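Local coordinates for acyl-CoA thioesterase (Alicyclobacillus acidocaldarius subsp. acidocaldarius, PDB 3RQB), which is of unknown function but has the double hot dog fold of acyl-CoA thioesterases and so probably hydrolyses acyl-CoA thioesters, at residues V83-N88 and H93-M98. Numbering follows the deposited sequence.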
loop_
_atom_site.group_PDB
_atom_site.type_symbol
_atom_site.label_atom_id
_atom_site.label_comp_id
_atom_site.label_asym_id
_atom_site.label_seq_id
_atom_site.Cartn_x
_atom_site.Cartn_y
_atom_site.Cartn_z
ATOM N N VAL B 83 -10.743 -12.613 10.408
ATOM C CA VAL B 83 -11.372 -11.942 11.559
ATOM C C VAL B 83 -11.908 -10.547 11.245
ATOM O O VAL B 83 -11.176 -9.691 10.737
ATOM C CB VAL B 83 -10.408 -11.796 12.774
ATOM C CG1 VAL B 83 -11.131 -11.146 13.949
ATOM C CG2 VAL B 83 -9.832 -13.139 13.180
ATOM N N PRO B 84 -13.191 -10.321 11.556
ATOM C CA PRO B 84 -13.812 -8.998 11.568
ATOM C C PRO B 84 -13.382 -8.318 12.858
ATOM O O PRO B 84 -14.060 -8.327 13.881
ATOM C CB PRO B 84 -15.306 -9.313 11.570
ATOM C CG PRO B 84 -15.386 -10.584 12.314
ATOM C CD PRO B 84 -14.147 -11.372 11.928
ATOM N N VAL B 85 -12.188 -7.762 12.779
ATOM C CA VAL B 85 -11.476 -7.161 13.892
ATOM C C VAL B 85 -12.128 -5.899 14.531
ATOM O O VAL B 85 -12.099 -5.706 15.751
ATOM C CB VAL B 85 -10.034 -6.892 13.406
ATOM C CG1 VAL B 85 -9.460 -5.580 13.954
ATOM C CG2 VAL B 85 -9.168 -8.115 13.693
ATOM N N ARG B 86 -12.711 -5.035 13.717
ATOM C CA ARG B 86 -13.367 -3.868 14.266
ATOM C C ARG B 86 -14.567 -3.556 13.412
ATOM O O ARG B 86 -14.523 -3.681 12.195
ATOM C CB ARG B 86 -12.417 -2.671 14.284
ATOM C CG ARG B 86 -12.948 -1.507 15.080
ATOM C CD ARG B 86 -13.410 -2.006 16.437
ATOM N NE ARG B 86 -14.128 -0.977 17.175
ATOM C CZ ARG B 86 -13.545 -0.063 17.944
ATOM N NH1 ARG B 86 -12.228 -0.051 18.082
ATOM N NH2 ARG B 86 -14.285 0.835 18.576
ATOM N N THR B 87 -15.651 -3.151 14.050
ATOM C CA THR B 87 -16.841 -2.801 13.300
ATOM C C THR B 87 -17.417 -1.476 13.797
ATOM O O THR B 87 -17.656 -1.272 14.997
ATOM C CB THR B 87 -17.882 -3.933 13.336
ATOM O OG1 THR B 87 -17.225 -5.191 13.138
ATOM C CG2 THR B 87 -18.889 -3.740 12.229
ATOM N N ASN B 88 -17.609 -0.565 12.854
ATOM C CA ASN B 88 -18.047 0.779 13.176
ATOM C C ASN B 88 -19.268 1.120 12.333
ATOM O O ASN B 88 -19.727 0.281 11.556
ATOM C CB ASN B 88 -16.892 1.750 12.953
ATOM C CG ASN B 88 -15.600 1.275 13.617
ATOM O OD1 ASN B 88 -15.621 0.709 14.712
ATOM N ND2 ASN B 88 -14.475 1.488 12.947
ATOM N N HIS B 93 -12.921 -3.427 9.597
ATOM C CA HIS B 93 -11.547 -3.886 9.350
ATOM C C HIS B 93 -11.367 -5.395 9.540
ATOM O O HIS B 93 -11.771 -5.942 10.570
ATOM C CB HIS B 93 -10.565 -3.189 10.294
ATOM C CG HIS B 93 -10.278 -1.765 9.946
ATOM N ND1 HIS B 93 -11.171 -0.743 10.191
ATOM C CD2 HIS B 93 -9.180 -1.186 9.402
ATOM C CE1 HIS B 93 -10.641 0.404 9.803
ATOM N NE2 HIS B 93 -9.435 0.164 9.320
ATOM N N PHE B 94 -10.720 -6.054 8.578
ATOM C CA PHE B 94 -10.477 -7.502 8.648
ATOM C C PHE B 94 -9.003 -7.860 8.742
ATOM O O PHE B 94 -8.150 -7.176 8.177
ATOM C CB PHE B 94 -11.055 -8.212 7.422
ATOM C CG PHE B 94 -12.537 -8.434 7.489
ATOM C CD1 PHE B 94 -13.419 -7.434 7.113
ATOM C CD2 PHE B 94 -13.049 -9.650 7.920
ATOM C CE1 PHE B 94 -14.788 -7.638 7.178
ATOM C CE2 PHE B 94 -14.419 -9.862 7.984
ATOM C CZ PHE B 94 -15.291 -8.851 7.615
ATOM N N THR B 95 -8.712 -8.954 9.438
ATOM C CA THR B 95 -7.356 -9.509 9.492
ATOM C C THR B 95 -7.389 -10.952 8.999
ATOM O O THR B 95 -8.134 -11.776 9.525
ATOM C CB THR B 95 -6.774 -9.468 10.923
ATOM O OG1 THR B 95 -6.297 -8.146 11.215
ATOM C CG2 THR B 95 -5.627 -10.465 11.063
ATOM N N LEU B 96 -6.596 -11.270 7.986
ATOM C CA LEU B 96 -6.678 -12.607 7.413
ATOM C C LEU B 96 -5.351 -13.330 7.320
ATOM O O LEU B 96 -4.278 -12.724 7.191
ATOM C CB LEU B 96 -7.336 -12.581 6.037
ATOM C CG LEU B 96 -8.568 -11.696 5.901
ATOM C CD1 LEU B 96 -8.147 -10.289 5.507
ATOM C CD2 LEU B 96 -9.507 -12.273 4.873
ATOM N N THR B 97 -5.457 -14.650 7.394
ATOM C CA THR B 97 -4.312 -15.535 7.416
ATOM C C THR B 97 -4.617 -16.804 6.633
ATOM O O THR B 97 -5.659 -17.432 6.840
ATOM C CB THR B 97 -3.972 -15.897 8.866
ATOM O OG1 THR B 97 -3.917 -14.696 9.655
ATOM C CG2 THR B 97 -2.643 -16.627 8.937
HETATM N N MSE B 98 -3.702 -17.189 5.749
HETATM C CA MSE B 98 -3.852 -18.412 4.965
HETATM C C MSE B 98 -2.785 -19.432 5.346
HETATM O O MSE B 98 -1.594 -19.146 5.264
HETATM C CB MSE B 98 -3.778 -18.115 3.465
HETATM C CG MSE B 98 -3.766 -19.373 2.597
HETATM SE SE MSE B 98 -3.354 -19.021 0.724
HETATM C CE MSE B 98 -4.802 -17.737 0.311
#
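Val83 and Pro84 pair with Thr95 and Phe94 in an antiparallel beta hairpin of strands 77-87 and 91-100, in the N-terminal hot dog domain. Val83 and Thr95 form a hydrogen-bonded pair: Val83 N gives to Thr95 O at 2.9 Å, nearly straight at 169°, and Thr95 N returns a bond to Val83 O. Val83 O also lies 3.1 Å from Phe94 CA, a CA-H...O contact. Beyond Pro84, the centre of an inverse gamma turn, the strand slips by one residue in a classic beta bulge. Val85 and Arg86 both face His93, and their two amides reach His93 O through weak bonds; normal pairing resumes as His93 N binds Arg86 O at 3.1 Å. In the hot dog fold such a sheet curls round a central helix, here 41-53, whose Ala52 touches Phe94. With CG anti to its carbonyl carbon (chi1 -79°), the Phe94 ring is set beside its backbone N, where Pro84 CA sits over one face, toward the rim, in a CH-pi contact. Pro84 CB meets Phe94 CE2 at 3.7 Å. The ring also meets that of Phe112 on strand 103-113, planes at about 65°. An alanine here is likely to leave a gap between Pro84 and the helix and take away the ring that meets Phe112. On the other sheet face, Val85 CG2 rests 3.8 Å from Thr95 OG1, and this side packs against the second subunit, where Arg86 NH1 hydrogen-bonds to Val104 O of that subunit.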